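Local coordinates for XC6422 protein (Xanthomonas campestris, PDB 2FUK) that probably works as a hydrolase, being a small serine alpha/beta-hydrolase that lacks a lid, at residues 118-121 and 122-126; 141-144 and 145-149; 152-155 and 156-160; 170-173 and 174-177; 191-194 and 195-199. All coordinates share one frame; numbering follows the deposited sequence.

Interaction 1 of 5, residues 118-121 and 122-126; sequences FSFG and AYVSL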
loop_
_atom_site.group_PDB
_atom_site.type_symbol
_atom_site.label_atom_id
_atom_site.label_comp_id
_atom_site.label_asym_id
_atom_site.label_seq_id
_atom_site.Cartn_x
_atom_site.Cartn_y
_atom_site.Cartn_z
ATOM N N PHE A 118 4.046 17.866 5.708
ATOM C CA PHE A 118 3.107 18.309 4.692
ATOM C C PHE A 118 2.694 19.755 4.966
ATOM O O PHE A 118 2.214 20.073 6.056
ATOM C CB PHE A 118 1.884 17.384 4.691
ATOM C CG PHE A 118 0.730 17.886 3.859
ATOM C CD1 PHE A 118 0.938 18.425 2.592
ATOM C CD2 PHE A 118 -0.573 17.796 4.344
ATOM C CE1 PHE A 118 -0.133 18.869 1.820
ATOM C CE2 PHE A 118 -1.658 18.238 3.579
ATOM C CZ PHE A 118 -1.439 18.775 2.316
ATOM N N SER A 119 2.908 20.611 3.968
ATOM C CA SER A 119 2.563 22.036 4.015
ATOM C C SER A 119 3.191 22.723 5.233
ATOM O O SER A 119 4.413 22.866 5.294
ATOM C CB SER A 119 1.035 22.196 4.003
ATOM O OG SER A 119 0.638 23.428 3.421
ATOM N N PHE A 120 2.378 23.162 6.192
ATOM C CA PHE A 120 2.933 23.796 7.387
ATOM C C PHE A 120 3.966 22.863 8.011
ATOM O O PHE A 120 4.989 23.313 8.523
ATOM C CB PHE A 120 1.822 24.104 8.401
ATOM C CG PHE A 120 2.329 24.562 9.749
ATOM C CD1 PHE A 120 2.354 23.683 10.831
ATOM C CD2 PHE A 120 2.779 25.865 9.936
ATOM C CE1 PHE A 120 2.818 24.096 12.084
ATOM C CE2 PHE A 120 3.243 26.288 11.185
ATOM C CZ PHE A 120 3.263 25.399 12.260
ATOM N N GLY A 121 3.696 21.561 7.955
ATOM C CA GLY A 121 4.616 20.591 8.521
ATOM C C GLY A 121 5.931 20.531 7.763
ATOM O O GLY A 121 6.960 20.148 8.320
ATOM N N ALA A 122 5.894 20.883 6.484
ATOM C CA ALA A 122 7.106 20.891 5.674
ATOM C C ALA A 122 7.921 22.122 6.063
ATOM O O ALA A 122 9.154 22.087 6.082
ATOM C CB ALA A 122 6.750 20.933 4.189
ATOM N N TYR A 123 7.228 23.213 6.371
ATOM C CA TYR A 123 7.910 24.435 6.779
ATOM C C TYR A 123 8.629 24.183 8.102
ATOM O O TYR A 123 9.801 24.507 8.239
ATOM C CB TYR A 123 6.904 25.583 6.936
ATOM C CG TYR A 123 7.433 26.796 7.681
ATOM C CD1 TYR A 123 8.446 27.591 7.138
ATOM C CD2 TYR A 123 6.906 27.155 8.920
ATOM C CE1 TYR A 123 8.923 28.725 7.814
ATOM C CE2 TYR A 123 7.371 28.281 9.604
ATOM C CZ TYR A 123 8.379 29.063 9.043
ATOM O OH TYR A 123 8.828 30.187 9.708
ATOM N N VAL A 124 7.930 23.590 9.065
ATOM C CA VAL A 124 8.532 23.328 10.371
ATOM C C VAL A 124 9.710 22.360 10.306
ATOM O O VAL A 124 10.732 22.583 10.960
ATOM C CB VAL A 124 7.482 22.784 11.382
ATOM C CG1 VAL A 124 8.160 22.418 12.703
ATOM C CG2 VAL A 124 6.423 23.834 11.630
ATOM N N SER A 125 9.583 21.282 9.535
ATOM C CA SER A 125 10.682 20.332 9.452
ATOM C C SER A 125 11.879 20.894 8.691
ATOM O O SER A 125 13.018 20.607 9.038
ATOM C CB SER A 125 10.219 19.002 8.839
ATOM O OG SER A 125 9.573 19.164 7.597
ATOM N N LEU A 126 11.629 21.704 7.665
ATOM C CA LEU A 126 12.727 22.297 6.905
ATOM C C LEU A 126 13.483 23.298 7.787
ATOM O O LEU A 126 14.716 23.307 7.827
ATOM C CB LEU A 126 12.194 22.999 5.647
ATOM C CG LEU A 126 13.246 23.698 4.784
ATOM C CD1 LEU A 126 14.292 22.697 4.321
ATOM C CD2 LEU A 126 12.574 24.360 3.589
#
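Phe120 and Val124 meet one helical turn apart at the start of helix 120-132. The CG2 methyl of Val124 lies over one face of the Phe120 ring, 3.9 Å from its centroid and displaced toward the rim, a CH-pi contact. Although the first bond of the Phe120 side chain points away from 122-126, placing CG anti to the backbone N (chi1 171°) brings the ring back alongside the helix. The tight part of the contact is the turn beneath. Ser119 O accepts two backbone N-H groups: Tyr123 N, at 3.0 Å, arrives nearly along the C=O axis, while Ala122 N, at 2.7 Å, comes from above the carbonyl plane. Gly121 O is gripped twice by Ser125. Ser125 N donates to Gly121 O at 3.1 Å from above the carbonyl plane, and Ser125 OG donates to Gly121 O at 2.9 Å in that plane, on a lone pair. With chi1 at 53° the hydroxyl folds back onto the preceding turn. A CB on Gly121 would crowd Phe118 N, and the missing side chain fits the sharp turn from strand 112-118 into the helix. The looser part lies between Phe120 CE2 and Tyr123 CD2, 4.4 Å apart; the Tyr123 ring stacks instead on Trp147. No side of the contact is solvent-exposed, since every touching residue is buried. Ser119 occupies the N-cap position yet makes no capping bond with its side chain, which touches His195. Its positive phi (55°) and the strand-to-helix turn are consistent with a nucleophile elbow, in which the serine hydroxyl is presented for attack.

Interaction 2 of 5, residues 141-144 and 145-149; sequences APPA and GRWDF
Phe149 packs its ring against the backbone and side chains of Pro142, Pro143 and Ala144, and these apolar contacts dominate. Phe149 CE1 lies 3.6 Å from Ala144 CA and 3.9 Å from Ala144 CB. Phe149 CZ approaches Pro143 CD at 3.9 Å, the two side chains crossing at about a right angle, and Pro142 CB stands 4.1 Å from Phe149 CE1. Placing CG anti to its carbonyl carbon (chi1 -65°) swings the Phe149 ring back toward 142-144, which it meets obliquely. Pro143 CB lies at the indole edge of Trp147, near its plane; the two side chains cross obliquely, and their closest approach is modelled too short to rest on.

The polar contacts are modest. Pro143 O accepts Arg146 N at 3.3 Å and Trp147 N at 3.4 Å, both weak bonds. Just before them, Ala144 N bonds to Pro142 O at 2.7 Å, closing an inverse gamma turn centred on Pro143. Gly145 has a positive phi (95°) and carries the chain round toward Arg146, whose side chain leads away at the exposed side.

The loop follows strand 136-140 and precedes strand 158-163. Pro142 and Ala144 rest on Val174 and Trp177 of helix 171-178, Pro142 also touches Val160 and Gln162 of strand 158-163, and Trp147 stacks on Tyr123 of helix 120-132, so the loop bridges two helices at the C-terminal end of strand 136-140.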
loop_
_atom_site.group_PDB
_atom_site.type_symbol
_atom_site.label_atom_id
_atom_site.label_comp_id
_atom_site.label_asym_id
_atom_site.label_seq_id
_atom_site.Cartn_x
_atom_site.Cartn_y
_atom_site.Cartn_z
ATOM N N ALA A 141 4.432 19.638 -0.532
ATOM C CA ALA A 141 3.790 20.934 -0.690
ATOM C C ALA A 141 4.390 22.003 0.226
ATOM O O ALA A 141 3.672 22.639 1.007
ATOM C CB ALA A 141 2.290 20.813 -0.447
ATOM N N PRO A 142 5.716 22.220 0.141
ATOM C CA PRO A 142 6.329 23.243 0.998
ATOM C C PRO A 142 5.633 24.548 0.660
ATOM O O PRO A 142 5.595 24.948 -0.496
ATOM C CB PRO A 142 7.796 23.226 0.568
ATOM C CG PRO A 142 7.726 22.781 -0.874
ATOM C CD PRO A 142 6.695 21.678 -0.817
ATOM N N PRO A 143 5.073 25.225 1.668
ATOM C CA PRO A 143 4.363 26.485 1.451
ATOM C C PRO A 143 5.191 27.705 1.077
ATOM O O PRO A 143 5.181 28.700 1.795
ATOM C CB PRO A 143 3.611 26.671 2.765
ATOM C CG PRO A 143 4.582 26.129 3.756
ATOM C CD PRO A 143 5.053 24.847 3.094
ATOM N N ALA A 144 5.904 27.633 -0.046
ATOM C CA ALA A 144 6.695 28.773 -0.494
ATOM C C ALA A 144 5.725 29.900 -0.825
ATOM O O ALA A 144 4.601 29.661 -1.284
ATOM C CB ALA A 144 7.505 28.406 -1.722
ATOM N N GLY A 145 6.162 31.128 -0.585
ATOM C CA GLY A 145 5.305 32.265 -0.852
ATOM C C GLY A 145 4.539 32.732 0.375
ATOM O O GLY A 145 4.040 33.860 0.387
ATOM N N ARG A 146 4.442 31.896 1.408
ATOM C CA ARG A 146 3.715 32.280 2.620
ATOM C C ARG A 146 4.584 32.256 3.887
ATOM O O ARG A 146 4.352 33.033 4.819
ATOM C CB ARG A 146 2.497 31.369 2.803
ATOM C CG ARG A 146 1.350 31.996 3.608
ATOM C CD ARG A 146 0.843 33.274 2.936
ATOM N NE ARG A 146 0.372 33.010 1.578
ATOM C CZ ARG A 146 0.004 33.949 0.712
ATOM N NH1 ARG A 146 0.052 35.233 1.055
ATOM N NH2 ARG A 146 -0.407 33.602 -0.503
ATOM N N TRP A 147 5.581 31.376 3.915
ATOM C CA TRP A 147 6.491 31.252 5.053
ATOM C C TRP A 147 7.925 31.558 4.623
ATOM O O TRP A 147 8.258 31.496 3.435
ATOM C CB TRP A 147 6.430 29.839 5.641
ATOM C CG TRP A 147 5.084 29.445 6.177
ATOM C CD1 TRP A 147 4.158 28.657 5.561
ATOM C CD2 TRP A 147 4.518 29.819 7.438
ATOM N NE1 TRP A 147 3.049 28.507 6.361
ATOM C CE2 TRP A 147 3.242 29.214 7.519
ATOM C CE3 TRP A 147 4.963 30.607 8.509
ATOM C CZ2 TRP A 147 2.405 29.372 8.629
ATOM C CZ3 TRP A 147 4.128 30.765 9.617
ATOM C CH2 TRP A 147 2.863 30.147 9.665
ATOM N N ASP A 148 8.784 31.871 5.591
ATOM C CA ASP A 148 10.169 32.195 5.284
ATOM C C ASP A 148 11.087 30.978 5.286
ATOM O O ASP A 148 11.276 30.342 6.325
ATOM C CB ASP A 148 10.692 33.231 6.274
ATOM C CG ASP A 148 12.165 33.484 6.111
ATOM O OD1 ASP A 148 12.595 33.720 4.956
ATOM O OD2 ASP A 148 12.887 33.453 7.135
ATOM N N PHE A 149 11.661 30.675 4.118
ATOM C CA PHE A 149 12.572 29.535 3.948
ATOM C C PHE A 149 14.033 29.960 3.849
ATOM O O PHE A 149 14.891 29.166 3.452
ATOM C CB PHE A 149 12.226 28.750 2.675
ATOM C CG PHE A 149 10.877 28.079 2.706
ATOM C CD1 PHE A 149 10.301 27.624 1.524
ATOM C CD2 PHE A 149 10.179 27.906 3.897
ATOM C CE1 PHE A 149 9.044 27.006 1.524
ATOM C CE2 PHE A 149 8.918 27.290 3.908
ATOM C CZ PHE A 149 8.354 26.842 2.718
#

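Interaction 3 of 5, residues 152-155 and 156-160; sequences VQPP and AQWLV
Pro154 lies over one face of the Trp158 indole. Pro154 CB stands 4.1 Å from the centroid of the Trp158 six-membered ring, 26° off the normal, which makes the meeting a CH-pi contact. Pro154 CG is nearer the ring atoms themselves, 3.5 Å from Trp158 CE3, toward the rim. Pro155 is directed elsewhere: its CG sits 3.5 Å from Gln157 O, while Pro155 O comes within 3.6 Å of Trp158 CB. No hydrogen bond links 152-155 to 156-160, so the pairing rests on apolar contact and on the course of the chain.

That course is set by the two prolines, both extended with polyproline-like backbone angles, followed by Ala156, whose helical backbone turns the chain back, which brings the indole of Trp158 beneath Pro154, four residues earlier. This is the entry to strand 158-163, a parallel strand between 136-140 and 186-190 in the central sheet of the alpha/beta-hydrolase fold. Backbone bonds tie Gln157 and Leu159 to Leu137, and Trp158 and Val160 to Thr186.

The Trp158 side chain, CG anti to the backbone N (chi1 177°), is held from its other face too: Val160 CG2 lies 3.5 Å above the ring plane, opposite Pro154. The NE1 of Trp158 donates to Ser139 OG, a bond that fixes the rotation of the indole. Farther out, Leu181 and Pro185 touch Trp158, Leu126 of helix 120-132 touches Pro154, and Leu137 of the adjacent strand touches both Pro154 and Pro155.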
loop_
_atom_site.group_PDB
_atom_site.type_symbol
_atom_site.label_atom_id
_atom_site.label_comp_id
_atom_site.label_asym_id
_atom_site.label_seq_id
_atom_site.Cartn_x
_atom_site.Cartn_y
_atom_site.Cartn_z
ATOM N N VAL A 152 17.997 28.206 5.662
ATOM C CA VAL A 152 17.650 26.853 6.081
ATOM C C VAL A 152 18.794 25.960 5.608
ATOM O O VAL A 152 19.468 26.275 4.622
ATOM C CB VAL A 152 16.325 26.374 5.451
ATOM C CG1 VAL A 152 16.134 24.897 5.705
ATOM C CG2 VAL A 152 15.161 27.139 6.048
ATOM N N GLN A 153 19.016 24.853 6.309
ATOM C CA GLN A 153 20.092 23.933 5.951
ATOM C C GLN A 153 19.637 22.483 5.884
ATOM O O GLN A 153 19.939 21.669 6.762
ATOM C CB GLN A 153 21.252 24.096 6.934
ATOM C CG GLN A 153 21.936 25.451 6.804
ATOM C CD GLN A 153 22.765 25.820 8.018
ATOM O OE1 GLN A 153 23.312 26.928 8.093
ATOM N NE2 GLN A 153 22.859 24.907 8.980
ATOM N N PRO A 154 18.906 22.136 4.815
ATOM C CA PRO A 154 18.413 20.772 4.640
ATOM C C PRO A 154 19.556 19.811 4.364
ATOM O O PRO A 154 20.664 20.224 4.000
ATOM C CB PRO A 154 17.479 20.901 3.444
ATOM C CG PRO A 154 18.151 21.941 2.625
ATOM C CD PRO A 154 18.523 22.974 3.663
ATOM N N PRO A 155 19.310 18.511 4.544
ATOM C CA PRO A 155 20.356 17.524 4.291
ATOM C C PRO A 155 20.519 17.370 2.784
ATOM O O PRO A 155 19.674 17.827 2.012
ATOM C CB PRO A 155 19.801 16.263 4.943
ATOM C CG PRO A 155 18.317 16.417 4.726
ATOM C CD PRO A 155 18.081 17.872 5.047
ATOM N N ALA A 156 21.612 16.735 2.375
ATOM C CA ALA A 156 21.885 16.512 0.964
ATOM C C ALA A 156 20.777 15.696 0.316
ATOM O O ALA A 156 20.417 15.929 -0.832
ATOM C CB ALA A 156 23.214 15.800 0.801
ATOM N N GLN A 157 20.249 14.725 1.051
ATOM C CA GLN A 157 19.166 13.889 0.549
ATOM C C GLN A 157 17.843 14.530 0.955
ATOM O O GLN A 157 17.345 14.318 2.058
ATOM C CB GLN A 157 19.301 12.474 1.115
ATOM C CG GLN A 157 20.568 11.779 0.605
ATOM C CD GLN A 157 20.908 10.477 1.319
ATOM O OE1 GLN A 157 21.715 9.696 0.822
ATOM N NE2 GLN A 157 20.318 10.245 2.486
ATOM N N TRP A 158 17.293 15.321 0.038
ATOM C CA TRP A 158 16.051 16.050 0.250
ATOM C C TRP A 158 15.111 15.858 -0.937
ATOM O O TRP A 158 15.502 16.039 -2.094
ATOM C CB TRP A 158 16.393 17.530 0.458
ATOM C CG TRP A 158 15.234 18.471 0.633
ATOM C CD1 TRP A 158 13.978 18.170 1.081
ATOM C CD2 TRP A 158 15.246 19.882 0.388
ATOM N NE1 TRP A 158 13.205 19.311 1.126
ATOM C CE2 TRP A 158 13.961 20.375 0.707
ATOM C CE3 TRP A 158 16.223 20.780 -0.067
ATOM C CZ2 TRP A 158 13.624 21.728 0.579
ATOM C CZ3 TRP A 158 15.889 22.126 -0.194
ATOM C CH2 TRP A 158 14.599 22.586 0.127
ATOM N N LEU A 159 13.873 15.478 -0.636
ATOM C CA LEU A 159 12.862 15.237 -1.657
ATOM C C LEU A 159 11.672 16.176 -1.499
ATOM O O LEU A 159 11.148 16.337 -0.397
ATOM C CB LEU A 159 12.371 13.789 -1.571
ATOM C CG LEU A 159 11.159 13.385 -2.415
ATOM C CD1 LEU A 159 11.501 13.439 -3.894
ATOM C CD2 LEU A 159 10.729 11.977 -2.025
ATOM N N VAL A 160 11.260 16.790 -2.605
ATOM C CA VAL A 160 10.115 17.693 -2.612
ATOM C C VAL A 160 9.058 17.146 -3.568
ATOM O O VAL A 160 9.365 16.782 -4.706
ATOM C CB VAL A 160 10.507 19.117 -3.078
ATOM C CG1 VAL A 160 9.247 19.970 -3.248
ATOM C CG2 VAL A 160 11.434 19.763 -2.064
#

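Interaction 4 of 5, residues 170-173 and 174-177; sequences DPQA and VYDW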
loop_
_atom_site.group_PDB
_atom_site.type_symbol
_atom_site.label_atom_id
_atom_site.label_comp_id
_atom_site.label_asym_id
_atom_site.label_seq_id
_atom_site.Cartn_x
_atom_site.Cartn_y
_atom_site.Cartn_z
ATOM N N ASP A 170 1.069 28.067 -4.181
ATOM C CA ASP A 170 1.322 28.365 -5.591
ATOM C C ASP A 170 2.498 27.533 -6.082
ATOM O O ASP A 170 3.637 27.798 -5.707
ATOM C CB ASP A 170 1.668 29.843 -5.755
ATOM C CG ASP A 170 1.768 30.262 -7.209
ATOM O OD1 ASP A 170 1.718 29.391 -8.098
ATOM O OD2 ASP A 170 1.891 31.478 -7.464
ATOM N N PRO A 171 2.241 26.528 -6.938
ATOM C CA PRO A 171 3.333 25.691 -7.444
ATOM C C PRO A 171 4.488 26.513 -8.017
ATOM O O PRO A 171 5.662 26.203 -7.778
ATOM C CB PRO A 171 2.654 24.847 -8.522
ATOM C CG PRO A 171 1.243 24.722 -8.016
ATOM C CD PRO A 171 0.953 26.126 -7.532
ATOM N N GLN A 172 4.163 27.565 -8.765
ATOM C CA GLN A 172 5.204 28.379 -9.372
ATOM C C GLN A 172 6.067 29.061 -8.320
ATOM O O GLN A 172 7.252 29.305 -8.545
ATOM C CB GLN A 172 4.605 29.416 -10.327
ATOM C CG GLN A 172 5.639 30.043 -11.250
ATOM C CD GLN A 172 6.444 28.998 -12.006
ATOM O OE1 GLN A 172 5.877 28.118 -12.659
ATOM N NE2 GLN A 172 7.771 29.089 -11.924
ATOM N N ALA A 173 5.480 29.363 -7.165
ATOM C CA ALA A 173 6.240 29.992 -6.082
ATOM C C ALA A 173 7.278 28.998 -5.560
ATOM O O ALA A 173 8.397 29.372 -5.196
ATOM C CB ALA A 173 5.305 30.405 -4.955
ATOM N N VAL A 174 6.884 27.730 -5.510
ATOM C CA VAL A 174 7.774 26.673 -5.056
ATOM C C VAL A 174 8.916 26.526 -6.059
ATOM O O VAL A 174 10.090 26.527 -5.689
ATOM C CB VAL A 174 7.020 25.326 -4.947
ATOM C CG1 VAL A 174 7.992 24.196 -4.605
ATOM C CG2 VAL A 174 5.937 25.437 -3.879
ATOM N N TYR A 175 8.565 26.412 -7.333
ATOM C CA TYR A 175 9.579 26.246 -8.368
ATOM C C TYR A 175 10.513 27.453 -8.456
ATOM O O TYR A 175 11.728 27.291 -8.635
ATOM C CB TYR A 175 8.908 25.971 -9.721
ATOM C CG TYR A 175 7.864 24.874 -9.670
ATOM C CD1 TYR A 175 8.006 23.791 -8.798
ATOM C CD2 TYR A 175 6.720 24.929 -10.467
ATOM C CE1 TYR A 175 7.034 22.799 -8.714
ATOM C CE2 TYR A 175 5.737 23.935 -10.393
ATOM C CZ TYR A 175 5.902 22.875 -9.510
ATOM O OH TYR A 175 4.936 21.900 -9.401
ATOM N N ASP A 176 9.966 28.662 -8.323
ATOM C CA ASP A 176 10.793 29.865 -8.395
ATOM C C ASP A 176 11.820 29.874 -7.267
ATOM O O ASP A 176 12.910 30.414 -7.414
ATOM C CB ASP A 176 9.946 31.137 -8.289
ATOM C CG ASP A 176 9.156 31.445 -9.554
ATOM O OD1 ASP A 176 9.363 30.776 -10.593
ATOM O OD2 ASP A 176 8.320 32.379 -9.508
ATOM N N TRP A 177 11.450 29.284 -6.134
ATOM C CA TRP A 177 12.329 29.217 -4.975
ATOM C C TRP A 177 13.379 28.123 -5.151
ATOM O O TRP A 177 14.571 28.346 -4.924
ATOM C CB TRP A 177 11.485 28.968 -3.710
ATOM C CG TRP A 177 12.240 28.429 -2.530
ATOM C CD1 TRP A 177 13.337 28.974 -1.931
ATOM C CD2 TRP A 177 11.941 27.231 -1.806
ATOM N NE1 TRP A 177 13.742 28.188 -0.876
ATOM C CE2 TRP A 177 12.901 27.112 -0.779
ATOM C CE3 TRP A 177 10.952 26.245 -1.927
ATOM C CZ2 TRP A 177 12.900 26.043 0.126
ATOM C CZ3 TRP A 177 10.952 25.182 -1.026
ATOM C CH2 TRP A 177 11.919 25.094 -0.015
#
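Residues 171-177 form the first turns of helix 171-178, with Asp170 just before them, and Asp170 O, Pro171 O, Gln172 O and Ala173 O accept from the N of Val174, Tyr175, Asp176 and Trp177, the last bond bent to 139°. Asp170 is the N-cap: its OD1 accepts Gln172 N at 3.1 Å, met from above the carboxylate plane. Gln172 also reaches forward along the helix, its chain bent at chi2 (53°), and its NE2 donates to Asp176 OD1 at 2.7 Å. The acceptor lies in the amide plane of Gln172, whereas NE2 stands above the carboxylate plane of Asp176, a link on the exposed side of the helix. On the inner side Tyr175 lies flat across the turn. With chi1 at -50° its ring runs back under Pro171, whose O stands 3.1 Å above the ring plane, over its centre, and whose CB touches Tyr175 CE2 at 3.7 Å. The Gln172 OE1 faces the edge of the same ring, and Tyr175 OH bonds to Asp164 OD2. The helix connects strands 158-163 and 186-190: Pro171, Val174 and Tyr175 touch Gln162 on the first, Tyr175 touches Leu187 and Arg189 on the second, and Trp177 meets Phe149 of the loop before strand 158-163.

Interaction 5 of 5, residues 191-194 and 195-199; sequences PDTS and HFFHR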
loop_
_atom_site.group_PDB
_atom_site.type_symbol
_atom_site.label_atom_id
_atom_site.label_comp_id
_atom_site.label_asym_id
_atom_site.label_seq_id
_atom_site.Cartn_x
_atom_site.Cartn_y
_atom_site.Cartn_z
ATOM N N PRO A 191 1.002 16.124 -11.876
ATOM C CA PRO A 191 -0.004 16.829 -12.667
ATOM C C PRO A 191 -1.428 16.703 -12.137
ATOM O O PRO A 191 -1.797 15.683 -11.561
ATOM C CB PRO A 191 0.164 16.216 -14.055
ATOM C CG PRO A 191 0.587 14.834 -13.761
ATOM C CD PRO A 191 1.602 15.023 -12.646
ATOM N N ASP A 192 -2.206 17.762 -12.347
ATOM C CA ASP A 192 -3.609 17.846 -11.951
ATOM C C ASP A 192 -3.873 17.370 -10.533
ATOM O O ASP A 192 -4.925 16.790 -10.241
ATOM C CB ASP A 192 -4.470 17.048 -12.933
ATOM C CG ASP A 192 -4.208 17.431 -14.382
ATOM O OD1 ASP A 192 -4.092 18.642 -14.679
ATOM O OD2 ASP A 192 -4.128 16.522 -15.229
ATOM N N THR A 193 -2.927 17.644 -9.645
ATOM C CA THR A 193 -3.041 17.227 -8.258
ATOM C C THR A 193 -3.280 18.407 -7.326
ATOM O O THR A 193 -2.548 19.402 -7.362
ATOM C CB THR A 193 -1.775 16.473 -7.834
ATOM O OG1 THR A 193 -1.648 15.293 -8.638
ATOM C CG2 THR A 193 -1.836 16.087 -6.362
ATOM N N SER A 194 -4.318 18.286 -6.498
ATOM C CA SER A 194 -4.681 19.336 -5.554
ATOM C C SER A 194 -3.805 19.354 -4.301
ATOM O O SER A 194 -2.971 18.470 -4.086
ATOM C CB SER A 194 -6.152 19.197 -5.153
ATOM O OG SER A 194 -6.394 17.989 -4.449
ATOM N N HIS A 195 -4.024 20.362 -3.467
ATOM C CA HIS A 195 -3.244 20.533 -2.249
ATOM C C HIS A 195 -3.257 19.320 -1.324
ATOM O O HIS A 195 -2.237 18.989 -0.719
ATOM C CB HIS A 195 -3.733 21.760 -1.475
ATOM C CG HIS A 195 -2.892 22.084 -0.280
ATOM N ND1 HIS A 195 -1.562 22.428 -0.382
ATOM C CD2 HIS A 195 -3.184 22.091 1.043
ATOM C CE1 HIS A 195 -1.070 22.633 0.827
ATOM N NE2 HIS A 195 -2.033 22.435 1.709
ATOM N N PHE A 196 -4.411 18.663 -1.207
ATOM C CA PHE A 196 -4.530 17.494 -0.342
ATOM C C PHE A 196 -4.464 16.186 -1.127
ATOM O O PHE A 196 -4.847 15.133 -0.631
ATOM C CB PHE A 196 -5.828 17.571 0.467
ATOM C CG PHE A 196 -5.890 18.762 1.384
ATOM C CD1 PHE A 196 -5.178 18.776 2.580
ATOM C CD2 PHE A 196 -6.628 19.887 1.030
ATOM C CE1 PHE A 196 -5.200 19.893 3.412
ATOM C CE2 PHE A 196 -6.656 21.011 1.856
ATOM C CZ PHE A 196 -5.942 21.014 3.046
ATOM N N PHE A 197 -3.974 16.264 -2.359
ATOM C CA PHE A 197 -3.824 15.074 -3.196
ATOM C C PHE A 197 -5.083 14.225 -3.284
ATOM O O PHE A 197 -5.031 12.998 -3.146
ATOM C CB PHE A 197 -2.664 14.220 -2.676
ATOM C CG PHE A 197 -1.352 14.957 -2.614
ATOM C CD1 PHE A 197 -1.095 15.869 -1.595
ATOM C CD2 PHE A 197 -0.401 14.787 -3.617
ATOM C CE1 PHE A 197 0.086 16.606 -1.580
ATOM C CE2 PHE A 197 0.787 15.517 -3.613
ATOM C CZ PHE A 197 1.030 16.429 -2.596
ATOM N N HIS A 198 -6.213 14.891 -3.507
ATOM C CA HIS A 198 -7.508 14.230 -3.628
ATOM C C HIS A 198 -7.460 13.189 -4.742
ATOM O O HIS A 198 -7.126 13.506 -5.888
ATOM C CB HIS A 198 -8.589 15.272 -3.935
ATOM C CG HIS A 198 -9.952 14.694 -4.161
ATOM N ND1 HIS A 198 -10.815 14.384 -3.133
ATOM C CD2 HIS A 198 -10.606 14.388 -5.307
ATOM C CE1 HIS A 198 -11.944 13.916 -3.636
ATOM N NE2 HIS A 198 -11.842 13.908 -4.953
ATOM N N ARG A 199 -7.797 11.951 -4.387
ATOM C CA ARG A 199 -7.807 10.825 -5.320
ATOM C C ARG A 199 -6.444 10.647 -5.988
ATOM O O ARG A 199 -6.328 10.142 -7.107
ATOM C CB ARG A 199 -8.917 11.024 -6.356
ATOM C CG ARG A 199 -10.322 11.072 -5.744
ATOM C CD ARG A 199 -10.692 9.750 -5.071
ATOM N NE ARG A 199 -12.036 9.741 -4.491
ATOM C CZ ARG A 199 -12.351 10.202 -3.280
ATOM N NH1 ARG A 199 -13.610 10.142 -2.856
ATOM N NH2 ARG A 199 -11.421 10.727 -2.493
#
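Ser194 is gripped through two of its atoms by residues three and four places later, Phe197 and His198. Ser194 O accepts Phe197 N at 3.0 Å, closing a type I beta turn with His195 and Phe196 at its two central positions; the N-H comes from well above the carbonyl plane. Ser194 OG accepts His198 N at 3.2 Å and also touches His198 CB. With chi1 at 64° the hydroxyl sits between the backbone N and carbonyl carbon, which places OG within reach of His198 N.

The buried Phe197 ring lies beside Ser194 and Thr193. Ser194 O stands 4.0 Å above one face of its ring, toward the rim, so one carbonyl both closes the turn and lies against the phenyl. Thr193 CG2 packs obliquely on the same ring, 3.4 Å from Phe197 CD2. Thr193 is held in turn by OG1, which donates to Pro191 O at 3.0 Å.

His195 contributes mainly its CB, 3.7 Å from Ser194 C; placing CG anti to the backbone N (chi1 -174°) sends the imidazole off the turn. There His195 CD2 lies 3.6 Å above the face of the Phe196 ring. His195 ND1 bonds to Asp166 OD2, and the ring touches Ser119 and Phe118. Arg199, at the outer end, packs on Ala34 of the second subunit. The turn thus presents His195 from the loop after strand 186-190, the last strand of the sheet, as in the histidine loop of alpha/beta-hydrolases, and is consistent with a Ser119-His195-Asp166 catalytic triad.

The probable active site lies where interactions 1, 2 and 5 meet. Ser119 OG of interaction 1 is 3.2 Å from His195 CE1 of interaction 5, Pro143 CD of interaction 2 is 3.0 Å from Ser119 O, and Ala141 CB of interaction 2 is 4.0 Å from His195 CE1. Interactions 1 and 2 are close neighbours, their centres about 9 Å apart, as are interactions 2 and 4. Interaction 3 stands farther from the site, about 23 Å from interaction 5 between centres. It still joins the others through Trp158 CH2, 3.7 Å from Trp177 CH2 of interaction 4, and through Leu126 of interaction 1. Interactions 4 and 5 do not touch; their nearest atoms are about 7 Å apart.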